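Long-range contact in cytochrome P450 reductase (Amycolatopsis methanolica 239, PDB 5OGX), which transfers electrons from NADH through FAD and a [2Fe-2S] cluster to its partner cytochrome P450 in the O-demethylation of lignin-derived aromatics such as guaiacol: residues A[30-35]-A[88-93]. Numbering follows the deposited sequence.
Unlike the reference sequence in segment 88-93: A91 (reference Ser), D92 (reference Glu). With NA (sodium ion), chain D.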
ATOM      1  N   GLY A  30     -14.494  -9.154   7.598  1.00 27.91           N
ATOM      2  CA  GLY A  30     -13.867  -8.370   8.646  1.00 25.89           C
ATOM      3  C   GLY A  30     -12.864  -9.133   9.481  1.00 25.97           C
ATOM      4  O   GLY A  30     -12.583  -8.726  10.611  1.00 25.81           O
ATOM      5  N   VAL A  31     -12.337 -10.244   8.961  1.00 20.95           N
ATOM      6  CA  VAL A  31     -11.398 -11.108   9.674  1.00 21.01           C
ATOM      7  C   VAL A  31     -10.030 -10.864   9.059  1.00 19.92           C
ATOM      8  O   VAL A  31      -9.824 -11.149   7.874  1.00 21.21           O
ATOM      9  CB  VAL A  31     -11.783 -12.590   9.559  1.00 23.18           C
ATOM     10  CG1 VAL A  31     -10.688 -13.466  10.169  1.00 23.34           C
ATOM     11  CG2 VAL A  31     -13.144 -12.849  10.197  1.00 26.62           C
ATOM     12  N   TRP A  32      -9.101 -10.333   9.850  1.00 18.24           N
ATOM     13  CA  TRP A  32      -7.828  -9.889   9.294  1.00 17.63           C
ATOM     14  C   TRP A  32      -6.846 -11.038   9.123  1.00 17.74           C
ATOM     15  O   TRP A  32      -6.754 -11.944   9.958  1.00 20.80           O
ATOM     16  CB  TRP A  32      -7.180  -8.831  10.181  1.00 16.88           C
ATOM     17  CG  TRP A  32      -5.869  -8.375   9.594  1.00 18.25           C
ATOM     18  CD1 TRP A  32      -5.689  -7.541   8.522  1.00 18.41           C
ATOM     19  CD2 TRP A  32      -4.568  -8.763  10.028  1.00 16.70           C
ATOM     20  NE1 TRP A  32      -4.336  -7.373   8.270  1.00 18.62           N
ATOM     21  CE2 TRP A  32      -3.630  -8.110   9.195  1.00 18.06           C
ATOM     22  CE3 TRP A  32      -4.099  -9.594  11.066  1.00 17.43           C
ATOM     23  CZ2 TRP A  32      -2.250  -8.277   9.342  1.00 18.29           C
ATOM     24  CZ3 TRP A  32      -2.729  -9.747  11.223  1.00 21.87           C
ATOM     25  CH2 TRP A  32      -1.818  -9.086  10.369  1.00 21.26           C
ATOM     26  N   MET A  33      -6.086 -10.972   8.044  1.00 17.70           N
ATOM     27  CA  MET A  33      -4.827 -11.691   7.966  1.00 19.18           C
ATOM     28  C   MET A  33      -3.903 -10.894   7.066  1.00 17.74           C
ATOM     29  O   MET A  33      -4.370 -10.064   6.276  1.00 18.40           O
ATOM     30  CB  MET A  33      -5.023 -13.110   7.431  1.00 19.91           C
ATOM     31  CG  MET A  33      -5.709 -13.120   6.084  1.00 22.33           C
ATOM     32  SD  MET A  33      -5.578 -14.760   5.332  1.00 28.28           S
ATOM     33  CE  MET A  33      -5.940 -15.833   6.740  1.00 35.16           C
ATOM     34  N   PRO A  34      -2.591 -11.094   7.178  1.00 17.96           N
ATOM     35  CA  PRO A  34      -1.652 -10.224   6.455  1.00 15.86           C
ATOM     36  C   PRO A  34      -1.843 -10.291   4.953  1.00 17.08           C
ATOM     37  O   PRO A  34      -2.128 -11.344   4.382  1.00 17.47           O
ATOM     38  CB  PRO A  34      -0.270 -10.758   6.854  1.00 19.34           C
ATOM     39  CG  PRO A  34      -0.482 -11.629   8.034  1.00 26.78           C
ATOM     40  CD  PRO A  34      -1.916 -12.035   8.088  1.00 20.48           C
ATOM     41  N   ASN A  35      -1.703  -9.147   4.316  1.00 14.56           N
ATOM     42  CA  ASN A  35      -1.875  -9.022   2.908  1.00 13.31           C
ATOM     43  C   ASN A  35      -1.232  -7.732   2.405  1.00 15.14           C
ATOM     44  O   ASN A  35      -1.332  -6.764   3.048  1.00 15.03           O
ATOM     45  CB  ASN A  35      -3.344  -9.078   2.541  1.00 17.33           C
ATOM     46  CG  ASN A  35      -4.118  -7.896   3.010  1.00 17.44           C
ATOM     47  OD1 ASN A  35      -4.369  -7.004   2.276  1.00 20.97           O
ATOM     48  ND2 ASN A  35      -4.531  -7.938   4.217  1.00 14.97           N
ATOM     49  N   ARG A  88      -3.507 -21.626   9.327  1.00 22.92           N
ATOM     50  CA  ARG A  88      -2.735 -20.891  10.317  1.00 22.55           C
ATOM     51  C   ARG A  88      -1.994 -19.786   9.602  1.00 24.76           C
ATOM     52  O   ARG A  88      -1.263 -20.039   8.637  1.00 23.45           O
ATOM     53  CB  ARG A  88      -1.744 -21.783  11.062  1.00 22.93           C
ATOM     54  CG  ARG A  88      -0.901 -20.964  12.066  1.00 25.82           C
ATOM     55  CD  ARG A  88       0.114 -21.821  12.785  1.00 26.35           C
ATOM     56  NE  ARG A  88       1.087 -22.437  11.886  1.00 26.70           N
ATOM     57  CZ  ARG A  88       2.088 -21.794  11.294  1.00 24.46           C
ATOM     58  NH1 ARG A  88       2.278 -20.497  11.500  1.00 26.27           N
ATOM     59  NH2 ARG A  88       2.921 -22.468  10.510  1.00 29.84           N
ATOM     60  N   SER A  89      -2.195 -18.563  10.076  1.00 20.51           N
ATOM     61  CA  SER A  89      -1.491 -17.404   9.555  1.00 20.20           C
ATOM     62  C   SER A  89      -0.550 -16.929  10.654  1.00 20.61           C
ATOM     63  O   SER A  89       0.047 -17.752  11.351  1.00 26.33           O
ATOM     64  CB  SER A  89      -2.495 -16.323   9.119  1.00 23.30           C
ATOM     65  OG  SER A  89      -1.861 -15.137   8.662  1.00 22.06           O
ATOM     66  N   THR A  90      -0.406 -15.622  10.831  1.00 20.29           N
ATOM     67  CA  THR A  90       0.406 -15.132  11.934  1.00 18.67           C
ATOM     68  C   THR A  90      -0.399 -15.133  13.229  1.00 18.12           C
ATOM     69  O   THR A  90      -1.617 -15.318  13.236  1.00 20.29           O
ATOM     70  CB  THR A  90       0.880 -13.711  11.654  1.00 21.82           C
ATOM     71  OG1 THR A  90      -0.282 -12.904  11.480  1.00 22.85           O
ATOM     72  CG2 THR A  90       1.714 -13.639  10.389  1.00 28.35           C
ATOM     73  N   ALA A  91       0.299 -14.879  14.341  1.00 19.46           N
ATOM     74  CA  ALA A  91      -0.336 -14.924  15.657  1.00 20.13           C
ATOM     75  C   ALA A  91      -1.530 -13.982  15.745  1.00 19.69           C
ATOM     76  O   ALA A  91      -2.539 -14.306  16.386  1.00 23.81           O
ATOM     77  CB  ALA A  91       0.682 -14.578  16.741  1.00 25.94           C
ATOM     78  N   ASP A  92      -1.429 -12.807  15.122  1.00 21.12           N
ATOM     79  CA  ASP A  92      -2.489 -11.811  15.212  1.00 24.96           C
ATOM     80  C   ASP A  92      -3.615 -12.028  14.212  1.00 23.63           C
ATOM     81  O   ASP A  92      -4.624 -11.327  14.291  1.00 22.89           O
ATOM     82  CB  ASP A  92      -1.920 -10.401  14.998  1.00 24.06           C
ATOM     83  CG  ASP A  92      -1.114  -9.917  16.183  1.00 34.32           C
ATOM     84  OD1 ASP A  92      -1.114 -10.601  17.225  1.00 34.77           O
ATOM     85  OD2 ASP A  92      -0.476  -8.852  16.067  1.00 40.48           O
ATOM     86  N   ALA A  93      -3.480 -12.966  13.279  1.00 20.06           N
ATOM     87  CA  ALA A  93      -4.543 -13.183  12.310  1.00 20.89           C
ATOM     88  C   ALA A  93      -5.825 -13.590  13.024  1.00 21.71           C
ATOM     89  O   ALA A  93      -5.797 -14.286  14.043  1.00 23.02           O
ATOM     90  CB  ALA A  93      -4.134 -14.258  11.302  1.00 22.56           C
TER
HETATM   91 NA    NA D 403      -2.851 -14.157   5.001  1.00 35.47          NA
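In the beta-grasp [2Fe-2S] ferredoxin domain, the loop that leaves helix 22-28 for the cluster packs on a type I beta turn, T90 to A93, at the exit of strand 85-88. The turn is closed by A93 N to T90 O at 3.0 Å. W32 CG lies anti to the backbone N (chi1 -180°), and chi2 of 75° aims the benzo edge of the indole at this turn: CE3 is 3.7 Å from D92 O, which lies at the ring edge near its plane, and D92 CB sits beside CZ3. P34 N lies over one indole face, offset toward the rim, while W32 NE1 is hydrogen-bonded to D196, beyond both segments. An alanine in place of W32 would probably leave a gap between the turn and P34 and cost D196 its indole N-H partner. The two backbones also come close, A93 CA making a C-H...O contact of 3.5 Å with W32 O. The proline ring rests on hydroxyl-bearing side chains, S89 OG meeting P34 CD at 3.2 Å and T90 OG1 meeting P34 CG at 3.7 Å. M33 touches A93 CB through its own CB, and chi1 of 56° with an extended chi2 carries SD to 2.8 Å from the sodium ion; P34 O is a second ligand at 3.0 Å. N35 ND2 donates to M33 O nearly in line with the carbonyl, consistent with a fixed carboxamide whose OD1 accepts from G195 N. N35 also belongs to the cluster pocket, so the contact joins the strand exit to the start of the cysteine-bearing cluster loop of a plant-type ferredoxin fold.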